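Local atomic coordinates of LbaCas13a H328A (C2c2) (Lachnospiraceae bacterium NK4A179, PDB entry 5WLH), a protein that binds a CRISPR precursor guide RNA and, as a Cas13a nuclease, probably uses the guide to recognise and cleave target RNA. Residues 1285-1288 / 1289-1293; 1361-1364 / 1365-1369; 1267-1271 / 1272-1276. All blocks are in the same frame, centred on the assembly; numbering follows the deposited sequence.

Overall arrangement
The three contacts lie, in the chain order 3, 1, 2, on helices 1262-1273, 1284-1294 and 1357-1368; four strands separate the last two. Contact 3 runs past the end of its helix into a turn. Contact 1 lies between the others in space. Its Pro1285 CD packs 3.6 Å from Phe1270 CD1 of contact 3, and its Leu1292 CD2 packs 4.0 Å from Ile1363 CG2 of contact 2. Contacts 2 and 3 do not touch; their nearest atoms are about 8 Å apart. Two contacts reach the bound RNA: contact 1 at A6, A29 and C30, contact 3 at A3 and A4, all of chain B. Contact 2 stays about 12 Å from the RNA at its nearest atom.

Contact 1. Residues 1285-1288 / 1289-1293. With nucleotides of chain B.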
# COMPACT_ATOMS: atom_id res chain seq x y z
N PRO A 1285 -10.51 -5.33 0.47
CA PRO A 1285 -11.30 -4.83 1.61
C PRO A 1285 -10.44 -4.29 2.74
O PRO A 1285 -10.78 -3.26 3.34
CB PRO A 1285 -12.11 -6.06 2.04
CG PRO A 1285 -12.16 -6.96 0.77
CD PRO A 1285 -10.79 -6.75 0.16
N THR A 1286 -9.33 -4.95 3.05
CA THR A 1286 -8.46 -4.48 4.13
C THR A 1286 -7.93 -3.09 3.82
O THR A 1286 -7.84 -2.24 4.71
CB THR A 1286 -7.32 -5.47 4.31
OG1 THR A 1286 -7.84 -6.68 4.88
CG2 THR A 1286 -6.21 -4.89 5.24
N ILE A 1287 -7.57 -2.84 2.56
CA ILE A 1287 -7.05 -1.53 2.22
C ILE A 1287 -8.12 -0.46 2.44
O ILE A 1287 -7.83 0.62 2.96
CB ILE A 1287 -6.53 -1.54 0.78
CG1 ILE A 1287 -5.21 -2.34 0.74
CG2 ILE A 1287 -6.30 -0.13 0.27
CD1 ILE A 1287 -4.74 -2.66 -0.67
N LEU A 1288 -9.36 -0.76 2.05
CA LEU A 1288 -10.47 0.15 2.32
C LEU A 1288 -10.63 0.37 3.82
O LEU A 1288 -10.73 1.51 4.29
CB LEU A 1288 -11.76 -0.41 1.72
CG LEU A 1288 -13.06 0.32 2.10
CD1 LEU A 1288 -13.03 1.74 1.61
CD2 LEU A 1288 -14.24 -0.40 1.48
N TYR A 1289 -10.66 -0.72 4.58
CA TYR A 1289 -10.77 -0.61 6.04
C TYR A 1289 -9.64 0.25 6.62
O TYR A 1289 -9.87 1.09 7.51
CB TYR A 1289 -10.77 -2.02 6.62
CG TYR A 1289 -10.56 -2.09 8.11
CD1 TYR A 1289 -11.64 -2.07 8.99
CD2 TYR A 1289 -9.28 -2.22 8.65
CE1 TYR A 1289 -11.46 -2.15 10.36
CE2 TYR A 1289 -9.09 -2.29 10.03
CZ TYR A 1289 -10.18 -2.26 10.87
OH TYR A 1289 -10.01 -2.33 12.23
N ASN A 1290 -8.42 0.06 6.12
CA ASN A 1290 -7.29 0.84 6.62
C ASN A 1290 -7.47 2.33 6.34
O ASN A 1290 -7.15 3.17 7.19
CB ASN A 1290 -5.98 0.38 5.96
CG ASN A 1290 -5.58 -1.02 6.34
OD1 ASN A 1290 -6.08 -1.59 7.30
ND2 ASN A 1290 -4.64 -1.59 5.56
N ILE A 1291 -7.93 2.68 5.13
CA ILE A 1291 -8.14 4.08 4.80
C ILE A 1291 -9.11 4.71 5.80
O ILE A 1291 -8.87 5.80 6.33
CB ILE A 1291 -8.65 4.23 3.36
CG1 ILE A 1291 -7.53 3.85 2.39
CG2 ILE A 1291 -9.16 5.65 3.13
CD1 ILE A 1291 -8.01 3.73 0.93
N LEU A 1292 -10.21 4.02 6.09
CA LEU A 1292 -11.16 4.54 7.07
C LEU A 1292 -10.55 4.60 8.47
O LEU A 1292 -10.75 5.58 9.20
CB LEU A 1292 -12.42 3.67 7.07
CG LEU A 1292 -13.05 3.73 5.68
CD1 LEU A 1292 -13.98 2.52 5.45
CD2 LEU A 1292 -13.80 5.03 5.51
N LEU A 1293 -9.81 3.56 8.86
CA LEU A 1293 -9.20 3.56 10.18
C LEU A 1293 -8.17 4.67 10.33
O LEU A 1293 -7.99 5.21 11.44
CB LEU A 1293 -8.57 2.20 10.46
CG LEU A 1293 -8.22 1.89 11.92
CD1 LEU A 1293 -9.43 2.14 12.79
CD2 LEU A 1293 -7.78 0.44 12.06
P A B 29 0.70 -1.03 -1.60
OP1 A B 29 -0.09 0.09 -2.19
OP2 A B 29 2.19 -0.97 -1.37
O5' A B 29 0.15 -1.41 -0.16
C5' A B 29 -1.24 -1.62 0.05
C4' A B 29 -1.48 -2.52 1.24
O4' A B 29 -0.73 -3.74 1.10
C3' A B 29 -1.07 -1.99 2.60
O3' A B 29 -2.02 -1.09 3.13
C2' A B 29 -0.95 -3.27 3.41
O2' A B 29 -2.24 -3.80 3.67
C1' A B 29 -0.30 -4.19 2.37
N9 A B 29 1.17 -4.06 2.42
C8 A B 29 2.02 -3.48 1.52
N7 A B 29 3.29 -3.54 1.89
C5 A B 29 3.24 -4.19 3.11
C6 A B 29 4.26 -4.54 4.01
N6 A B 29 5.55 -4.27 3.77
N1 A B 29 3.90 -5.16 5.14
C2 A B 29 2.60 -5.42 5.34
N3 A B 29 1.54 -5.14 4.56
C4 A B 29 1.95 -4.51 3.45
P C B 30 -1.61 0.17 4.02
OP1 C B 30 -2.91 0.66 4.53
OP2 C B 30 -0.68 1.08 3.29
O5' C B 30 -0.77 -0.43 5.22
C5' C B 30 -1.39 -1.18 6.26
C4' C B 30 -0.37 -1.72 7.22
O4' C B 30 0.62 -2.50 6.49
C3' C B 30 0.47 -0.68 7.95
O3' C B 30 -0.21 -0.14 9.07
C2' C B 30 1.72 -1.46 8.34
O2' C B 30 1.47 -2.24 9.49
C1' C B 30 1.87 -2.40 7.14
N1 C B 30 2.87 -1.91 6.17
C2 C B 30 4.21 -2.05 6.53
O2 C B 30 4.49 -2.54 7.62
N3 C B 30 5.16 -1.63 5.69
C4 C B 30 4.81 -1.11 4.52
N4 C B 30 5.82 -0.72 3.74
C5 C B 30 3.45 -0.95 4.11
C6 C B 30 2.50 -1.38 4.97
P A B 6 -14.18 -15.31 3.64
OP1 A B 6 -14.38 -16.47 2.75
OP2 A B 6 -14.08 -15.47 5.12
O5' A B 6 -12.84 -14.57 3.18
C5' A B 6 -12.48 -14.48 1.80
C4' A B 6 -11.77 -13.17 1.50
O4' A B 6 -12.69 -12.07 1.69
C3' A B 6 -10.60 -12.83 2.41
O3' A B 6 -9.42 -13.47 2.00
C2' A B 6 -10.54 -11.31 2.31
O2' A B 6 -9.98 -10.93 1.05
C1' A B 6 -12.02 -10.97 2.26
N9 A B 6 -12.60 -10.73 3.59
C8 A B 6 -13.62 -11.44 4.18
N7 A B 6 -13.98 -10.96 5.34
C5 A B 6 -13.14 -9.86 5.51
C6 A B 6 -13.03 -8.92 6.54
N6 A B 6 -13.80 -8.96 7.64
N1 A B 6 -12.11 -7.93 6.39
C2 A B 6 -11.34 -7.90 5.29
N3 A B 6 -11.35 -8.75 4.26
C4 A B 6 -12.29 -9.70 4.43
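Leu1288 and Leu1292 meet one helical turn apart, their CD1 methyls 4.0 Å from each other. This is the tight, apolar side of the helix. Along this turn the backbone is regularly bonded; Leu1292 N reaches Leu1288 O at 3.1 Å. Tyr1289 is on a looser side. Its CB rests near Thr1286 O, its ring leads away from the turn, and the residue is partly exposed.

The RNA side is mixed. Its polar part is Asn1290, with CG beside its backbone N (chi1 -66°), which turns the amide back to Thr1286, whose CG2 lies 3.7 Å from ND2. From there ND2 donates to OP1 of C30 of chain B at 3.0 Å, with a bent N-H...O angle of 136°. The amide is also bonded to the backbone at Met824 and Lys826. An alanine here is likely to leave that phosphate oxygen and both backbone groups without their amide partner. The apolar part has Ile1287 CD1 3.7 Å from C5' of A29 and Pro1285 CB 3.6 Å from N3 of A6, both of chain B.

The helix sits between helix 1106-1145, touched by Ile1287, Leu1288 and Ile1291, helix 1262-1273, and strand 1297-1310, where Tyr1289 meets Phe1301.

Contact 2. Residues 1361-1364 / 1365-1369; sequences QSII and RLLFY
Phe1368 turns the edge of its ring to Ile1364 one turn earlier. Ile1364 O lies in the ring plane, 3.3 Å from CD2. The CG2 methyl of Ile1364 reaches the same CD2 at 3.7 Å, and the two side chains run side by side in one direction. Phe1368 CG stands beside its own backbone N (chi1 -84°), which directs the ring back along the helix. Around them, Val1373 touches both side chains, and Ile1330 touches Phe1368.

The guanidinium of Arg1365 has Gln1361 O near its plane, towards its edge. Arg1365 CG passes 3.2 Å from that oxygen, and the chain then bends at chi2 and chi3. Water 1 joins the two side chains by weak bonds, accepting from Gln1361 NE2 and from Arg1365 NH2, both at 3.0 Å. The charge of Arg1365 is met by a salt bridge to Asp1058.

On another side Ile1363 CG2 and Leu1367 CD1 lie 4.2 Å apart. Phe1368 N bonds to Ile1364 O at 2.9 Å. Tyr1369 N still bonds to Arg1365 O, but Tyr1369 itself leaves helical geometry. This is the C-terminal end of an alpha helix with i to i+4 pairing, set against helix 1106-1145 and the antiparallel sheet at strand 1321-1330.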
# COMPACT_ATOMS: atom_id res chain seq x y z
N GLN A 1361 -21.77 9.77 10.48
CA GLN A 1361 -22.85 9.78 9.51
C GLN A 1361 -22.36 10.20 8.13
O GLN A 1361 -22.77 9.62 7.12
CB GLN A 1361 -23.97 10.72 9.97
CG GLN A 1361 -24.99 10.07 10.89
CD GLN A 1361 -25.89 11.09 11.55
OE1 GLN A 1361 -26.60 10.78 12.50
NE2 GLN A 1361 -25.85 12.32 11.06
N SER A 1362 -21.51 11.22 8.07
CA SER A 1362 -21.03 11.66 6.76
C SER A 1362 -20.11 10.63 6.13
O SER A 1362 -20.08 10.50 4.90
CB SER A 1362 -20.33 13.01 6.89
OG SER A 1362 -21.29 14.06 6.92
N ILE A 1363 -19.35 9.90 6.96
CA ILE A 1363 -18.54 8.80 6.44
C ILE A 1363 -19.43 7.72 5.85
O ILE A 1363 -19.16 7.19 4.77
CB ILE A 1363 -17.63 8.24 7.54
CG1 ILE A 1363 -16.66 9.32 8.05
CG2 ILE A 1363 -16.90 7.01 7.05
CD1 ILE A 1363 -15.79 9.95 6.93
N ILE A 1364 -20.52 7.36 6.55
CA ILE A 1364 -21.43 6.37 5.99
C ILE A 1364 -22.06 6.87 4.69
O ILE A 1364 -22.17 6.13 3.72
CB ILE A 1364 -22.50 5.99 7.04
CG1 ILE A 1364 -21.87 5.09 8.10
CG2 ILE A 1364 -23.68 5.31 6.37
CD1 ILE A 1364 -22.72 5.00 9.41
N ARG A 1365 -22.46 8.15 4.65
CA ARG A 1365 -23.02 8.68 3.42
C ARG A 1365 -21.99 8.67 2.30
O ARG A 1365 -22.31 8.39 1.14
CB ARG A 1365 -23.53 10.09 3.66
CG ARG A 1365 -24.69 10.18 4.66
CD ARG A 1365 -25.58 11.31 4.22
NE ARG A 1365 -25.42 12.48 5.05
CZ ARG A 1365 -25.87 13.69 4.73
NH1 ARG A 1365 -26.49 13.92 3.57
NH2 ARG A 1365 -25.68 14.69 5.58
N LEU A 1366 -20.76 9.02 2.64
CA LEU A 1366 -19.67 8.96 1.67
C LEU A 1366 -19.55 7.56 1.09
O LEU A 1366 -19.36 7.39 -0.13
CB LEU A 1366 -18.38 9.39 2.37
CG LEU A 1366 -17.01 9.24 1.73
CD1 LEU A 1366 -16.11 10.32 2.30
CD2 LEU A 1366 -16.47 7.86 2.05
N LEU A 1367 -19.61 6.54 1.94
CA LEU A 1367 -19.40 5.17 1.46
C LEU A 1367 -20.59 4.66 0.66
O LEU A 1367 -20.41 3.90 -0.30
CB LEU A 1367 -19.15 4.24 2.64
CG LEU A 1367 -17.80 4.48 3.33
CD1 LEU A 1367 -17.79 3.73 4.65
CD2 LEU A 1367 -16.69 3.98 2.41
N PHE A 1368 -21.80 5.06 1.04
CA PHE A 1368 -23.01 4.41 0.54
C PHE A 1368 -23.73 5.19 -0.54
O PHE A 1368 -24.44 4.57 -1.33
CB PHE A 1368 -24.01 4.17 1.68
CG PHE A 1368 -23.75 2.91 2.45
CD1 PHE A 1368 -24.28 1.69 2.02
CD2 PHE A 1368 -22.97 2.93 3.59
CE1 PHE A 1368 -24.04 0.53 2.73
CE2 PHE A 1368 -22.74 1.76 4.31
CZ PHE A 1368 -23.26 0.57 3.88
N TYR A 1369 -23.60 6.51 -0.56
CA TYR A 1369 -24.36 7.31 -1.52
C TYR A 1369 -24.18 6.76 -2.94
O TYR A 1369 -23.04 6.55 -3.37
CB TYR A 1369 -23.93 8.77 -1.46
CG TYR A 1369 -24.91 9.65 -2.20
CD1 TYR A 1369 -24.82 9.80 -3.57
CD2 TYR A 1369 -25.96 10.26 -1.53
CE1 TYR A 1369 -25.74 10.57 -4.26
CE2 TYR A 1369 -26.88 11.04 -2.21
CZ TYR A 1369 -26.77 11.18 -3.57
OH TYR A 1369 -27.68 11.95 -4.26
O HOH W 1 -25.67 13.13 8.18

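Contact 3. Residues 1267-1271 / 1272-1276. With nucleotides of chain B.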
# COMPACT_ATOMS: atom_id res chain seq x y z
N SER A 1267 -16.48 -2.77 -4.23
CA SER A 1267 -17.02 -4.12 -4.36
C SER A 1267 -16.71 -4.69 -5.73
O SER A 1267 -16.37 -5.88 -5.85
CB SER A 1267 -18.55 -4.12 -4.17
OG SER A 1267 -18.90 -3.79 -2.85
N GLU A 1268 -16.83 -3.88 -6.78
CA GLU A 1268 -16.60 -4.43 -8.11
C GLU A 1268 -15.11 -4.66 -8.36
O GLU A 1268 -14.74 -5.62 -9.05
CB GLU A 1268 -17.20 -3.54 -9.19
CG GLU A 1268 -17.06 -4.19 -10.56
CD GLU A 1268 -17.71 -3.40 -11.67
OE1 GLU A 1268 -17.59 -3.85 -12.83
OE2 GLU A 1268 -18.31 -2.35 -11.39
N VAL A 1269 -14.25 -3.81 -7.79
CA VAL A 1269 -12.82 -4.08 -7.84
C VAL A 1269 -12.53 -5.43 -7.18
O VAL A 1269 -11.88 -6.30 -7.76
CB VAL A 1269 -12.04 -2.93 -7.17
CG1 VAL A 1269 -10.56 -3.33 -6.94
CG2 VAL A 1269 -12.12 -1.66 -8.02
N PHE A 1270 -13.03 -5.62 -5.97
CA PHE A 1270 -12.86 -6.89 -5.27
C PHE A 1270 -13.39 -8.05 -6.11
O PHE A 1270 -12.78 -9.12 -6.17
CB PHE A 1270 -13.59 -6.84 -3.93
CG PHE A 1270 -13.48 -8.10 -3.12
CD1 PHE A 1270 -12.23 -8.53 -2.66
CD2 PHE A 1270 -14.61 -8.83 -2.78
CE1 PHE A 1270 -12.10 -9.68 -1.91
CE2 PHE A 1270 -14.51 -9.99 -2.03
CZ PHE A 1270 -13.26 -10.41 -1.57
N ASP A 1271 -14.54 -7.86 -6.75
CA ASP A 1271 -15.17 -8.96 -7.45
C ASP A 1271 -14.38 -9.37 -8.68
O ASP A 1271 -14.20 -10.57 -8.94
CB ASP A 1271 -16.60 -8.59 -7.85
CG ASP A 1271 -17.29 -9.73 -8.59
OD1 ASP A 1271 -17.88 -10.60 -7.91
OD2 ASP A 1271 -17.18 -9.76 -9.83
N ARG A 1272 -13.89 -8.40 -9.47
CA ARG A 1272 -13.33 -8.79 -10.75
C ARG A 1272 -12.21 -7.92 -11.31
O ARG A 1272 -11.80 -8.17 -12.45
CB ARG A 1272 -14.44 -8.86 -11.82
CG ARG A 1272 -15.21 -7.57 -12.05
CD ARG A 1272 -16.21 -7.81 -13.20
NE ARG A 1272 -17.16 -6.72 -13.39
CZ ARG A 1272 -18.16 -6.80 -14.27
NH1 ARG A 1272 -18.30 -7.91 -14.99
NH2 ARG A 1272 -19.00 -5.79 -14.43
N PHE A 1273 -11.68 -6.92 -10.59
CA PHE A 1273 -10.59 -6.16 -11.19
C PHE A 1273 -9.26 -6.88 -11.03
O PHE A 1273 -8.37 -6.74 -11.88
CB PHE A 1273 -10.54 -4.77 -10.55
CG PHE A 1273 -9.81 -3.74 -11.37
CD1 PHE A 1273 -10.31 -3.30 -12.58
CD2 PHE A 1273 -8.60 -3.21 -10.90
CE1 PHE A 1273 -9.63 -2.35 -13.32
CE2 PHE A 1273 -7.93 -2.25 -11.64
CZ PHE A 1273 -8.45 -1.81 -12.84
N PHE A 1274 -9.11 -7.68 -9.98
CA PHE A 1274 -7.86 -8.37 -9.68
C PHE A 1274 -8.01 -9.87 -9.83
O PHE A 1274 -7.50 -10.66 -9.03
CB PHE A 1274 -7.39 -7.98 -8.28
CG PHE A 1274 -6.79 -6.62 -8.23
CD1 PHE A 1274 -5.64 -6.34 -8.97
CD2 PHE A 1274 -7.39 -5.60 -7.51
CE1 PHE A 1274 -5.07 -5.07 -8.95
CE2 PHE A 1274 -6.82 -4.32 -7.48
CZ PHE A 1274 -5.67 -4.06 -8.20
N THR A 1275 -8.68 -10.29 -10.91
CA THR A 1275 -8.71 -11.70 -11.24
C THR A 1275 -7.32 -12.26 -11.48
O THR A 1275 -7.12 -13.47 -11.35
CB THR A 1275 -9.56 -11.90 -12.50
OG1 THR A 1275 -9.04 -11.05 -13.54
CG2 THR A 1275 -11.00 -11.52 -12.22
N TYR A 1276 -6.35 -11.42 -11.81
CA TYR A 1276 -5.06 -11.94 -12.23
C TYR A 1276 -4.12 -12.27 -11.08
O TYR A 1276 -3.11 -12.96 -11.31
CB TYR A 1276 -4.42 -10.95 -13.18
CG TYR A 1276 -3.91 -9.69 -12.52
CD1 TYR A 1276 -2.63 -9.65 -11.97
CD2 TYR A 1276 -4.69 -8.53 -12.48
CE1 TYR A 1276 -2.13 -8.51 -11.38
CE2 TYR A 1276 -4.18 -7.35 -11.89
CZ TYR A 1276 -2.90 -7.37 -11.35
OH TYR A 1276 -2.34 -6.25 -10.78
P A B 4 -15.97 -15.99 -7.13
OP1 A B 4 -14.49 -15.88 -7.35
OP2 A B 4 -16.61 -17.31 -6.92
O5' A B 4 -16.36 -15.10 -5.87
C5' A B 4 -15.96 -13.74 -5.80
C4' A B 4 -16.63 -13.07 -4.63
O4' A B 4 -18.06 -13.08 -4.83
C3' A B 4 -16.44 -13.76 -3.30
O3' A B 4 -15.21 -13.44 -2.70
C2' A B 4 -17.65 -13.28 -2.51
O2' A B 4 -17.46 -11.94 -2.08
C1' A B 4 -18.72 -13.27 -3.60
N9 A B 4 -19.45 -14.55 -3.67
C8 A B 4 -19.31 -15.58 -4.57
N7 A B 4 -20.16 -16.57 -4.36
C5 A B 4 -20.91 -16.13 -3.27
C6 A B 4 -21.98 -16.70 -2.54
N6 A B 4 -22.53 -17.89 -2.80
N1 A B 4 -22.48 -15.98 -1.52
C2 A B 4 -21.95 -14.78 -1.23
N3 A B 4 -20.95 -14.15 -1.84
C4 A B 4 -20.48 -14.89 -2.85
P A B 3 -17.73 -18.80 -11.58
OP1 A B 3 -16.79 -19.09 -10.46
OP2 A B 3 -18.74 -19.80 -11.99
O5' A B 3 -18.56 -17.48 -11.29
C5' A B 3 -18.79 -17.07 -9.98
C4' A B 3 -18.55 -15.60 -9.84
O4' A B 3 -19.82 -14.91 -10.02
C3' A B 3 -18.08 -15.20 -8.45
O3' A B 3 -16.66 -15.23 -8.36
C2' A B 3 -18.70 -13.84 -8.25
O2' A B 3 -17.97 -12.85 -8.97
C1' A B 3 -20.04 -14.03 -8.95
N9 A B 3 -21.06 -14.66 -8.09
C8 A B 3 -21.68 -15.88 -8.31
N7 A B 3 -22.57 -16.18 -7.39
C5 A B 3 -22.52 -15.10 -6.52
C6 A B 3 -23.24 -14.80 -5.34
N6 A B 3 -24.15 -15.62 -4.82
N1 A B 3 -22.97 -13.63 -4.71
C2 A B 3 -22.05 -12.81 -5.25
N3 A B 3 -21.32 -12.99 -6.35
C4 A B 3 -21.61 -14.16 -6.94
O HOH W 2 -10.79 -9.24 -8.27
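Glu1268 OE1 is gripped by two nitrogens of Arg1272: NH2 at 2.9 Å and NE at 3.0 Å. This is an i to i+4 salt bridge at the C-terminal end of helix 1262-1273, where the backbone widens into a pi-type turn at 1269-1271. The oxygen lies close to the guanidinium plane, at its NE side. Both nitrogens come from the same face of the carboxylate, whose plane is turned 38° from the guanidinium. Arg1272 CG takes the crowded position between its backbone N and carbonyl carbon (chi1 58°). From there an extended chain runs back to the fully extended Glu1268. Arg1272 NH1 has its own partners, Glu1238 and the carbonyl of Met1309, so the charge is probably shared between the carboxylates of Glu1268 and Glu1238.

Asp1271 faces the RNA. Its OD1 accepts a very short bond, 2.5 Å, from O2' of A3 of chain B, while OD2 pairs with Lys1308. Phe1270 places CE2 at 3.5 Å from O2' of A4 of chain B, which lies near the plane of the ring, at its edge.

Val1269 holds the apolar side. Its CG1 lies 3.9 Å from Phe1273 CB and also meets the Phe1274 ring obliquely at CE2. Arg1272 and Phe1273 also pack on helix 1239-1250, which carries the start of an R-X4-H sequence, the signature of HEPN nucleases, so this is probably part of a HEPN domain.

At the helix end water 2 links the backbone, donating to Phe1270 O and accepting from Phe1274 N, each at 2.9 Å.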